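Local atomic coordinates of hypothetical protein (Mesorhizobium loti, PDB entry 2O2X), a protein that removes the C-7 phosphate of D-glycero-beta-D-manno-heptose 1,7-bisphosphate in a magnesium-dependent reaction, a step in making ADP-heptose. Residues Ile19-Gly24 / Val112-Ala117; Leu34-Asp39 / Ile73-Val78. One frame throughout, in Å; residues are numbered along the deposited sequence.

Contact 1. Residues Ile19-Gly24 / Val112-Ala117; sequences IERIGG and VDMVLA
The carbonyl oxygen of Asp-113 is gripped twice, by a side chain and a backbone amide, where an antiparallel strand pair toward one side of the HAD-type sheet, with strand 12-14 beyond it, runs into a turn. Arg-21 NH1 meets Asp-113 O at 3.0 Å in the carbonyl plane, on a lone pair, although the oxygen is tilted out of the guanidinium plane. The amide of Ile-22 reaches the same oxygen from above the carbonyl plane, yet its N-H points almost straight at it (172°). Arg-21 gets there by folding back at chi2 (75°), which lays CD 3.8 Å from the CE methyl of Met-114, a selenomethionine, the two side chains crossing at about a right angle. Water 1 lies in the guanidinium plane, accepts from Arg-21 NH1 and donates to Ile-22 O and Asp-113 OD1, while Arg-25 forms a salt bridge with that carboxylate and takes Arg-21 NH2 on its carbonyl oxygen. Were Arg-21 replaced by an alanine, Asp-113 O would probably keep only the Ile-22 amide of these two donors, water 1 would lose its N-H donor, and Met-114 CE the packing of CD. Glu-20 and Val-115 form the hydrogen-bonded pair, Val-115 N lying 2.8 Å from Glu-20 O. Just past the strand, Ile-22 CG1 rests 3.8 Å from Val-115 CG2, and on the Arg-21 face Ile-19 CG2 packs 4.0 Å from Leu-116 CD2.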
loop_
_atom_site.group_PDB
_atom_site.type_symbol
_atom_site.label_atom_id
_atom_site.label_comp_id
_atom_site.label_asym_id
_atom_site.label_seq_id
_atom_site.Cartn_x
_atom_site.Cartn_y
_atom_site.Cartn_z
ATOM N N ILE A 19 0.462 -0.002 12.600
ATOM C CA ILE A 19 -0.545 -0.865 11.994
ATOM C C ILE A 19 -1.909 -0.402 12.474
ATOM O O ILE A 19 -2.172 -0.361 13.685
ATOM C CB ILE A 19 -0.352 -2.337 12.355
ATOM C CG1 ILE A 19 1.068 -2.789 12.002
ATOM C CG2 ILE A 19 -1.400 -3.187 11.632
ATOM C CD1 ILE A 19 1.357 -4.255 12.265
ATOM N N GLU A 20 -2.776 -0.046 11.532
ATOM C CA GLU A 20 -4.025 0.647 11.852
ATOM C C GLU A 20 -5.142 0.139 10.946
ATOM O O GLU A 20 -5.062 0.265 9.717
ATOM C CB GLU A 20 -3.827 2.144 11.598
ATOM C CG GLU A 20 -4.985 3.014 11.907
ATOM C CD GLU A 20 -4.754 4.451 11.521
ATOM O OE1 GLU A 20 -3.794 4.759 10.741
ATOM O OE2 GLU A 20 -5.601 5.264 11.939
ATOM N N ARG A 21 -6.206 -0.398 11.541
ATOM C CA ARG A 21 -7.423 -0.736 10.803
ATOM C C ARG A 21 -8.187 0.562 10.549
ATOM O O ARG A 21 -8.294 1.404 11.447
ATOM C CB ARG A 21 -8.268 -1.738 11.591
ATOM C CG ARG A 21 -9.480 -2.275 10.880
ATOM C CD ARG A 21 -9.160 -3.297 9.802
ATOM N NE ARG A 21 -10.385 -4.034 9.474
ATOM C CZ ARG A 21 -11.311 -3.580 8.647
ATOM N NH1 ARG A 21 -11.151 -2.416 8.033
ATOM N NH2 ARG A 21 -12.396 -4.292 8.417
ATOM N N ILE A 22 -8.663 0.759 9.318
ATOM C CA ILE A 22 -9.350 1.985 8.900
ATOM C C ILE A 22 -10.805 1.675 8.607
ATOM O O ILE A 22 -11.113 0.796 7.814
ATOM C CB ILE A 22 -8.740 2.567 7.613
ATOM C CG1 ILE A 22 -7.263 2.898 7.798
ATOM C CG2 ILE A 22 -9.498 3.786 7.133
ATOM C CD1 ILE A 22 -6.943 3.949 8.785
ATOM N N GLY A 23 -11.713 2.418 9.218
ATOM C CA GLY A 23 -13.131 2.288 8.880
ATOM C C GLY A 23 -13.665 1.037 9.514
ATOM O O GLY A 23 -12.962 0.326 10.238
ATOM N N GLY A 24 -14.912 0.735 9.217
ATOM C CA GLY A 24 -15.567 -0.367 9.915
ATOM C C GLY A 24 -16.257 -1.306 8.978
ATOM O O GLY A 24 -17.232 -1.954 9.367
ATOM N N VAL A 112 -9.848 3.337 2.154
ATOM C CA VAL A 112 -8.985 2.191 2.391
ATOM C C VAL A 112 -9.425 1.518 3.693
ATOM O O VAL A 112 -10.262 2.049 4.445
ATOM C CB VAL A 112 -7.503 2.568 2.436
ATOM C CG1 VAL A 112 -7.101 3.423 1.214
ATOM C CG2 VAL A 112 -7.129 3.271 3.701
ATOM N N ASP A 113 -8.880 0.330 3.934
ATOM C CA ASP A 113 -9.309 -0.543 5.040
ATOM C C ASP A 113 -8.234 -0.859 6.073
ATOM O O ASP A 113 -8.526 -1.296 7.186
ATOM C CB ASP A 113 -9.886 -1.797 4.434
ATOM C CG ASP A 113 -11.047 -1.478 3.522
ATOM O OD1 ASP A 113 -12.086 -1.000 4.083
ATOM O OD2 ASP A 113 -10.914 -1.615 2.280
HETATM N N MSE A 114 -6.973 -0.626 5.724
HETATM C CA MSE A 114 -5.895 -0.829 6.686
HETATM C C MSE A 114 -4.687 -0.025 6.207
HETATM O O MSE A 114 -4.468 0.115 4.989
HETATM C CB MSE A 114 -5.553 -2.306 6.811
HETATM C CG MSE A 114 -4.489 -2.622 7.823
HETATM SE SE MSE A 114 -4.209 -4.495 8.185
HETATM C CE MSE A 114 -5.712 -4.774 9.353
ATOM N N VAL A 115 -3.931 0.508 7.158
ATOM C CA VAL A 115 -2.641 1.165 6.867
ATOM C C VAL A 115 -1.538 0.514 7.688
ATOM O O VAL A 115 -1.665 0.426 8.919
ATOM C CB VAL A 115 -2.690 2.670 7.212
ATOM C CG1 VAL A 115 -1.320 3.338 7.005
ATOM C CG2 VAL A 115 -3.764 3.379 6.383
ATOM N N LEU A 116 -0.465 0.077 7.025
ATOM C CA LEU A 116 0.767 -0.357 7.679
ATOM C C LEU A 116 1.909 0.516 7.202
ATOM O O LEU A 116 1.985 0.869 6.020
ATOM C CB LEU A 116 1.092 -1.825 7.453
ATOM C CG LEU A 116 -0.050 -2.790 7.800
ATOM C CD1 LEU A 116 -0.905 -3.098 6.597
ATOM C CD2 LEU A 116 0.510 -4.131 8.287
ATOM N N ALA A 117 2.776 0.907 8.124
ATOM C CA ALA A 117 3.922 1.725 7.800
ATOM C C ALA A 117 5.142 1.295 8.593
ATOM O O ALA A 117 5.032 0.875 9.766
ATOM C CB ALA A 117 3.630 3.193 8.066
HETATM O O HOH W 1 -12.850 -0.858 6.725
#

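Contact 2. Residues Leu34-Asp39 / Ile73-Val78; sequences LFLDRD and IPVVVV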
loop_
_atom_site.group_PDB
_atom_site.type_symbol
_atom_site.label_atom_id
_atom_site.label_comp_id
_atom_site.label_asym_id
_atom_site.label_seq_id
_atom_site.Cartn_x
_atom_site.Cartn_y
_atom_site.Cartn_z
ATOM N N LEU A 34 -6.225 -5.664 -2.335
ATOM C CA LEU A 34 -5.484 -4.734 -3.161
ATOM C C LEU A 34 -4.524 -4.003 -2.259
ATOM O O LEU A 34 -4.939 -3.165 -1.461
ATOM C CB LEU A 34 -6.402 -3.740 -3.885
ATOM C CG LEU A 34 -5.688 -2.661 -4.722
ATOM C CD1 LEU A 34 -4.900 -3.257 -5.841
ATOM C CD2 LEU A 34 -6.706 -1.665 -5.243
ATOM N N PHE A 35 -3.238 -4.317 -2.384
ATOM C CA PHE A 35 -2.183 -3.607 -1.664
ATOM C C PHE A 35 -1.718 -2.413 -2.488
ATOM O O PHE A 35 -1.440 -2.560 -3.673
ATOM C CB PHE A 35 -0.973 -4.517 -1.412
ATOM C CG PHE A 35 -1.218 -5.624 -0.398
ATOM C CD1 PHE A 35 -1.124 -5.369 0.970
ATOM C CD2 PHE A 35 -1.538 -6.915 -0.808
ATOM C CE1 PHE A 35 -1.328 -6.372 1.909
ATOM C CE2 PHE A 35 -1.735 -7.920 0.148
ATOM C CZ PHE A 35 -1.640 -7.632 1.497
ATOM N N LEU A 36 -1.577 -1.260 -1.837
ATOM C CA LEU A 36 -1.116 -0.042 -2.478
ATOM C C LEU A 36 0.013 0.564 -1.691
ATOM O O LEU A 36 -0.097 0.792 -0.490
ATOM C CB LEU A 36 -2.239 1.007 -2.535
ATOM C CG LEU A 36 -3.513 0.605 -3.301
ATOM C CD1 LEU A 36 -4.573 1.704 -3.204
ATOM C CD2 LEU A 36 -3.187 0.281 -4.753
ATOM N N ASP A 37 1.091 0.915 -2.361
ATOM C CA ASP A 37 2.041 1.860 -1.773
ATOM C C ASP A 37 1.324 3.235 -1.663
ATOM O O ASP A 37 0.272 3.453 -2.289
ATOM C CB ASP A 37 3.293 1.946 -2.663
ATOM C CG ASP A 37 4.423 2.776 -2.031
ATOM O OD1 ASP A 37 4.491 2.956 -0.816
ATOM O OD2 ASP A 37 5.290 3.224 -2.792
ATOM N N ARG A 38 1.859 4.165 -0.857
ATOM C CA ARG A 38 1.236 5.459 -0.683
ATOM C C ARG A 38 1.950 6.542 -1.525
ATOM O O ARG A 38 1.393 7.000 -2.527
ATOM C CB ARG A 38 1.110 5.839 0.793
ATOM C CG ARG A 38 -0.016 6.857 1.015
ATOM C CD ARG A 38 0.113 7.598 2.340
ATOM N NE ARG A 38 1.203 8.557 2.262
ATOM C CZ ARG A 38 1.787 9.128 3.309
ATOM N NH1 ARG A 38 1.381 8.859 4.545
ATOM N NH2 ARG A 38 2.789 9.952 3.105
ATOM N N ASP A 39 3.151 6.955 -1.137
ATOM C CA ASP A 39 3.847 8.051 -1.799
ATOM C C ASP A 39 4.324 7.612 -3.177
ATOM O O ASP A 39 5.168 6.709 -3.284
ATOM C CB ASP A 39 5.030 8.502 -0.943
ATOM C CG ASP A 39 4.613 8.988 0.442
ATOM O OD1 ASP A 39 3.769 9.889 0.534
ATOM O OD2 ASP A 39 5.192 8.485 1.428
ATOM N N ILE A 73 -13.403 -5.748 -1.919
ATOM C CA ILE A 73 -12.019 -6.192 -1.736
ATOM C C ILE A 73 -11.318 -5.200 -0.808
ATOM O O ILE A 73 -11.351 -4.000 -1.093
ATOM C CB ILE A 73 -11.310 -6.228 -3.141
ATOM C CG1 ILE A 73 -11.942 -7.360 -3.971
ATOM C CG2 ILE A 73 -9.799 -6.365 -3.068
ATOM C CD1 ILE A 73 -12.017 -8.672 -3.219
ATOM N N PRO A 74 -10.724 -5.684 0.306
ATOM C CA PRO A 74 -10.041 -4.717 1.169
ATOM C C PRO A 74 -8.862 -4.037 0.454
ATOM O O PRO A 74 -8.123 -4.691 -0.315
ATOM C CB PRO A 74 -9.537 -5.565 2.338
ATOM C CG PRO A 74 -9.558 -6.931 1.849
ATOM C CD PRO A 74 -10.599 -7.058 0.820
ATOM N N VAL A 75 -8.708 -2.745 0.723
ATOM C CA VAL A 75 -7.597 -1.952 0.222
ATOM C C VAL A 75 -6.640 -1.679 1.362
ATOM O O VAL A 75 -7.014 -1.114 2.386
ATOM C CB VAL A 75 -8.093 -0.653 -0.423
ATOM C CG1 VAL A 75 -6.911 0.200 -0.871
ATOM C CG2 VAL A 75 -9.069 -0.941 -1.607
ATOM N N VAL A 76 -5.402 -2.136 1.204
ATOM C CA VAL A 76 -4.403 -2.111 2.256
ATOM C C VAL A 76 -3.216 -1.272 1.826
ATOM O O VAL A 76 -2.547 -1.577 0.838
ATOM C CB VAL A 76 -3.933 -3.529 2.642
ATOM C CG1 VAL A 76 -2.899 -3.476 3.738
ATOM C CG2 VAL A 76 -5.132 -4.409 3.056
ATOM N N VAL A 77 -2.977 -0.182 2.566
ATOM C CA VAL A 77 -1.842 0.712 2.285
ATOM C C VAL A 77 -0.631 0.148 2.992
ATOM O O VAL A 77 -0.695 -0.120 4.188
ATOM C CB VAL A 77 -2.127 2.141 2.746
ATOM C CG1 VAL A 77 -0.893 3.037 2.498
ATOM C CG2 VAL A 77 -3.358 2.707 2.014
ATOM N N VAL A 78 0.463 -0.040 2.273
ATOM C CA VAL A 78 1.723 -0.572 2.851
ATOM C C VAL A 78 2.832 0.393 2.434
ATOM O O VAL A 78 3.151 0.536 1.255
ATOM C CB VAL A 78 2.046 -2.033 2.427
ATOM C CG1 VAL A 78 1.117 -2.978 3.124
ATOM C CG2 VAL A 78 1.966 -2.223 0.900
#
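Phe-35 and Val-76 lie side by side and point the same way, as neighbours in register on parallel strands do. CD1 of the Phe-35 ring is 3.8 Å from Val-76 CB, and the same ring atom meets Val-78 CG1 at 3.9 Å, so two valines, alternate residues of the same strand, meet at one ring carbon. On the other face Leu-36 crosses Val-75 obliquely, its CD1 methyl 3.6 Å from Val-75 CG1; with CG anti to the carbonyl carbon (chi1 -60°) the leucine leans back toward the start of the pair. Beyond it, Arg-38 CB lies 3.8 Å from Val-77 CG1, and the arginine's guanidinium makes an in-plane salt bridge to Asp-39 OD1, 2.8 Å from NH2. Four backbone bonds, from Leu-34 N to Pro-74 O through Val-78 N to Leu-36 O, hold the strands together. Asp-37 and Asp-39, by similarity the nucleophile and proton donor, follow on the C-terminal end of strand 34-36, where Lys-137 forms a salt bridge with Asp-37 OD1. The pair belongs to a beta-alpha-beta unit of the Rossmann-like HAD core: helix 62-71 covers the Leu-36 and Val-75 face, helix 141-150 covers Phe-35 and Val-76, and strand 158-161 flanks 34-36.

Both contacts are buried in one mixed sheet, but contact 2 lies close to the centre of the chain and contact 1 nearer its margin, with several partly exposed residues. Strands 114-118 and 75-80 are neighbours, joined by bonds such as Leu-116 N to Val-77 O (2.9 Å), so the pairings form one continuous run of four strands. Helix 141-150 packs against both. Their chemistry follows their place: the antiparallel pair ends in charged side chains and a water, whereas the parallel pair is aliphatic and aromatic until its C-terminal end, where the acidic residues of the probable catalytic site gather. Along the chain, contact 2 is nested inside the loop that contact 1 closes.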